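Local coordinates for putative ubiquinone biosynthesis protein (Nostoc punctiforme, PDB 3MSQ) that probably takes part in the biosynthesis of ubiquinone or a related quinone, its exact role not being established, at residues V139-L150 against S158-I169. Residues are numbered along the deposited sequence; the frame is centred on the assembly and turned at random.
Sequences VFGEIGLQAFFL and SVMLLSFGMVMI
Helices 139-150 and 158-169 run roughly antiparallel, at 138°, and their axes approach to 9.2 Å. The backbones are nearest where Gln146 faces Ser158, with 5.3 Å between their CA atoms. They diverge toward Val139 and Ile169. Ser158 OG donates a hydrogen bond of 2.7 Å to Gln146 OE1, nearly along the C=O axis at 174°. The Gln146 chain turns about its CB-CG bond (chi2 -66°), which brings OE1 to the Ser158 hydroxyl and NE2 to Leu161 CD1. Leu161 CD1 packs by the amide, 3.9 Å from Gln146 NE2. With an alanine here in place of Gln146, the buried Ser158 hydroxyl would probably lose this acceptor and Leu161 CD1 its contact with the amide. Leu162 is a knob set among Ile143, Gln146, Ala147 and Leu150; its CD1 lies 3.6 Å from Ala147 N. Leu150 CD1 meets Val159 CG2 at 3.5 Å, the two side chains crossing at about a right angle. Ile143 CD1 rests 3.9 Å from Gly165 CA, against the backbone of the other helix. At the wider end, Ile169 CD1 touches the edge of the Phe140 ring. Helix 114-133 borders Gln146 through Trp122, and helix 177-192 meets Ile143 through Ile184. A second subunit packs on Val159 through its Phe177. The pair is an antiparallel helical hairpin with one knob-into-hole contact, at Leu162, joining consecutive helices in the buried core of this all-helical Coq4-family protein.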
# COMPACT_ATOMS: atom_id res chain seq x y z
N VAL A 139 -21.42 11.81 4.26
CA VAL A 139 -19.97 11.75 4.07
C VAL A 139 -19.30 13.13 4.18
O VAL A 139 -18.33 13.28 4.93
CB VAL A 139 -19.62 10.98 2.76
CG1 VAL A 139 -18.15 11.12 2.36
CG2 VAL A 139 -20.01 9.50 2.88
N PHE A 140 -19.83 14.13 3.46
CA PHE A 140 -19.26 15.47 3.46
C PHE A 140 -19.42 16.17 4.79
O PHE A 140 -18.50 16.86 5.23
CB PHE A 140 -19.78 16.30 2.28
CG PHE A 140 -19.41 15.78 0.91
CD1 PHE A 140 -18.51 14.72 0.76
CD2 PHE A 140 -19.97 16.33 -0.24
CE1 PHE A 140 -18.20 14.22 -0.51
CE2 PHE A 140 -19.64 15.83 -1.50
CZ PHE A 140 -18.76 14.78 -1.63
N GLY A 141 -20.57 15.93 5.44
CA GLY A 141 -20.88 16.45 6.77
C GLY A 141 -19.90 15.93 7.80
O GLY A 141 -19.44 16.68 8.66
N GLU A 142 -19.54 14.63 7.69
CA GLU A 142 -18.56 14.02 8.58
C GLU A 142 -17.14 14.57 8.37
O GLU A 142 -16.48 14.90 9.36
CB GLU A 142 -18.63 12.48 8.57
CG GLU A 142 -19.47 11.89 9.72
CD GLU A 142 -19.16 12.29 11.17
OE1 GLU A 142 -17.98 12.25 11.57
OE2 GLU A 142 -20.13 12.62 11.91
N ILE A 143 -16.70 14.74 7.10
CA ILE A 143 -15.38 15.32 6.74
C ILE A 143 -15.30 16.80 7.15
O ILE A 143 -14.25 17.27 7.61
CB ILE A 143 -14.96 15.07 5.26
CG1 ILE A 143 -15.01 13.57 4.86
CG2 ILE A 143 -13.58 15.66 4.97
CD1 ILE A 143 -13.99 12.60 5.66
N GLY A 144 -16.41 17.52 7.01
CA GLY A 144 -16.53 18.90 7.45
C GLY A 144 -16.36 18.99 8.96
O GLY A 144 -15.59 19.84 9.43
N LEU A 145 -17.03 18.10 9.73
CA LEU A 145 -16.95 18.04 11.20
C LEU A 145 -15.53 17.77 11.66
O LEU A 145 -15.09 18.38 12.65
CB LEU A 145 -17.94 17.01 11.80
CG LEU A 145 -17.84 16.73 13.30
CD1 LEU A 145 -18.37 17.88 14.11
CD2 LEU A 145 -18.54 15.45 13.66
N GLN A 146 -14.80 16.88 10.95
CA GLN A 146 -13.41 16.54 11.30
C GLN A 146 -12.51 17.76 11.13
O GLN A 146 -11.56 17.94 11.88
CB GLN A 146 -12.89 15.34 10.47
CG GLN A 146 -13.57 13.98 10.77
CD GLN A 146 -13.33 13.43 12.15
OE1 GLN A 146 -12.36 13.78 12.84
NE2 GLN A 146 -14.21 12.57 12.61
N ALA A 147 -12.83 18.61 10.15
CA ALA A 147 -12.09 19.84 9.86
C ALA A 147 -12.33 20.84 10.98
O ALA A 147 -11.37 21.45 11.44
CB ALA A 147 -12.51 20.41 8.50
N PHE A 148 -13.57 20.91 11.49
CA PHE A 148 -13.96 21.74 12.64
C PHE A 148 -13.18 21.27 13.89
O PHE A 148 -12.63 22.11 14.61
CB PHE A 148 -15.49 21.66 12.87
CG PHE A 148 -16.07 22.49 14.00
CD1 PHE A 148 -15.91 22.09 15.33
CD2 PHE A 148 -16.84 23.61 13.74
CE1 PHE A 148 -16.45 22.86 16.36
CE2 PHE A 148 -17.38 24.37 14.78
CZ PHE A 148 -17.19 23.98 16.09
N PHE A 149 -13.09 19.93 14.10
CA PHE A 149 -12.41 19.28 15.23
C PHE A 149 -10.88 19.48 15.20
O PHE A 149 -10.27 19.78 16.24
CB PHE A 149 -12.81 17.81 15.34
CG PHE A 149 -12.52 17.21 16.69
CD1 PHE A 149 -13.26 17.58 17.81
CD2 PHE A 149 -11.49 16.29 16.85
CE1 PHE A 149 -12.95 17.06 19.08
CE2 PHE A 149 -11.19 15.77 18.12
CZ PHE A 149 -11.93 16.15 19.22
N LEU A 150 -10.27 19.36 13.98
CA LEU A 150 -8.83 19.58 13.72
C LEU A 150 -8.47 21.06 13.97
O LEU A 150 -7.38 21.35 14.49
CB LEU A 150 -8.45 19.12 12.29
CG LEU A 150 -6.97 19.12 11.87
CD1 LEU A 150 -6.25 17.93 12.43
CD2 LEU A 150 -6.83 19.05 10.38
N SER A 158 -8.50 12.54 13.04
CA SER A 158 -9.02 13.67 12.26
C SER A 158 -8.12 13.97 11.05
O SER A 158 -8.61 14.03 9.91
CB SER A 158 -9.20 14.90 13.14
OG SER A 158 -10.20 14.67 14.11
N VAL A 159 -6.79 14.07 11.29
CA VAL A 159 -5.80 14.31 10.24
C VAL A 159 -5.92 13.25 9.16
O VAL A 159 -5.95 13.58 7.98
CB VAL A 159 -4.36 14.30 10.80
CG1 VAL A 159 -3.38 14.88 9.79
CG2 VAL A 159 -4.27 15.02 12.12
N MSE A 160 -5.93 11.97 9.58
CA MSE A 160 -6.01 10.79 8.71
C MSE A 160 -7.31 10.81 7.95
O MSE A 160 -7.28 10.70 6.72
CB MSE A 160 -5.87 9.50 9.51
CG MSE A 160 -4.51 9.35 10.25
SE MSE A 160 -2.91 9.55 9.14
CE MSE A 160 -2.31 11.17 9.82
N LEU A 161 -8.45 11.03 8.67
CA LEU A 161 -9.78 11.10 8.06
C LEU A 161 -9.94 12.25 7.10
O LEU A 161 -10.67 12.08 6.13
CB LEU A 161 -10.93 11.03 9.07
CG LEU A 161 -11.20 9.66 9.72
CD1 LEU A 161 -12.26 9.76 10.78
CD2 LEU A 161 -11.54 8.58 8.68
N LEU A 162 -9.23 13.39 7.33
CA LEU A 162 -9.26 14.52 6.39
C LEU A 162 -8.56 14.17 5.11
O LEU A 162 -9.21 14.25 4.07
CB LEU A 162 -8.68 15.80 6.97
CG LEU A 162 -9.63 16.96 6.99
CD1 LEU A 162 -9.98 17.31 8.39
CD2 LEU A 162 -9.02 18.16 6.37
N SER A 163 -7.27 13.72 5.16
CA SER A 163 -6.45 13.29 4.01
C SER A 163 -7.17 12.23 3.20
O SER A 163 -7.30 12.37 1.98
CB SER A 163 -5.12 12.73 4.46
OG SER A 163 -4.36 13.75 5.07
N PHE A 164 -7.68 11.20 3.89
CA PHE A 164 -8.45 10.09 3.33
C PHE A 164 -9.62 10.64 2.52
O PHE A 164 -9.75 10.29 1.33
CB PHE A 164 -8.94 9.17 4.46
CG PHE A 164 -9.96 8.14 4.03
CD1 PHE A 164 -9.55 6.94 3.46
CD2 PHE A 164 -11.32 8.39 4.16
CE1 PHE A 164 -10.50 6.00 3.04
CE2 PHE A 164 -12.27 7.46 3.73
CZ PHE A 164 -11.85 6.27 3.17
N GLY A 165 -10.41 11.49 3.17
CA GLY A 165 -11.56 12.19 2.61
C GLY A 165 -11.23 12.83 1.28
O GLY A 165 -11.76 12.42 0.25
N MSE A 166 -10.25 13.75 1.30
CA MSE A 166 -9.76 14.47 0.13
C MSE A 166 -9.32 13.56 -1.03
O MSE A 166 -9.73 13.80 -2.16
CB MSE A 166 -8.61 15.39 0.53
CG MSE A 166 -9.05 16.80 0.93
SE MSE A 166 -7.55 17.76 1.69
CE MSE A 166 -7.59 17.03 3.32
N VAL A 167 -8.53 12.52 -0.73
CA VAL A 167 -7.99 11.53 -1.67
C VAL A 167 -9.12 10.67 -2.30
O VAL A 167 -9.14 10.48 -3.51
CB VAL A 167 -6.92 10.66 -0.96
CG1 VAL A 167 -6.49 9.47 -1.82
CG2 VAL A 167 -5.70 11.49 -0.60
N MSE A 168 -10.03 10.12 -1.47
CA MSE A 168 -11.10 9.25 -1.94
C MSE A 168 -12.14 9.96 -2.81
O MSE A 168 -12.61 9.37 -3.79
CB MSE A 168 -11.74 8.49 -0.78
CG MSE A 168 -10.77 7.50 -0.09
SE MSE A 168 -10.10 6.06 -1.24
CE MSE A 168 -8.39 6.52 -1.24
N ILE A 169 -12.46 11.23 -2.47
CA ILE A 169 -13.39 12.02 -3.26
C ILE A 169 -12.73 12.43 -4.58
O ILE A 169 -13.30 12.16 -5.63
CB ILE A 169 -14.00 13.22 -2.48
CG1 ILE A 169 -14.73 12.78 -1.15
CG2 ILE A 169 -14.87 14.15 -3.37
CD1 ILE A 169 -15.75 11.70 -1.23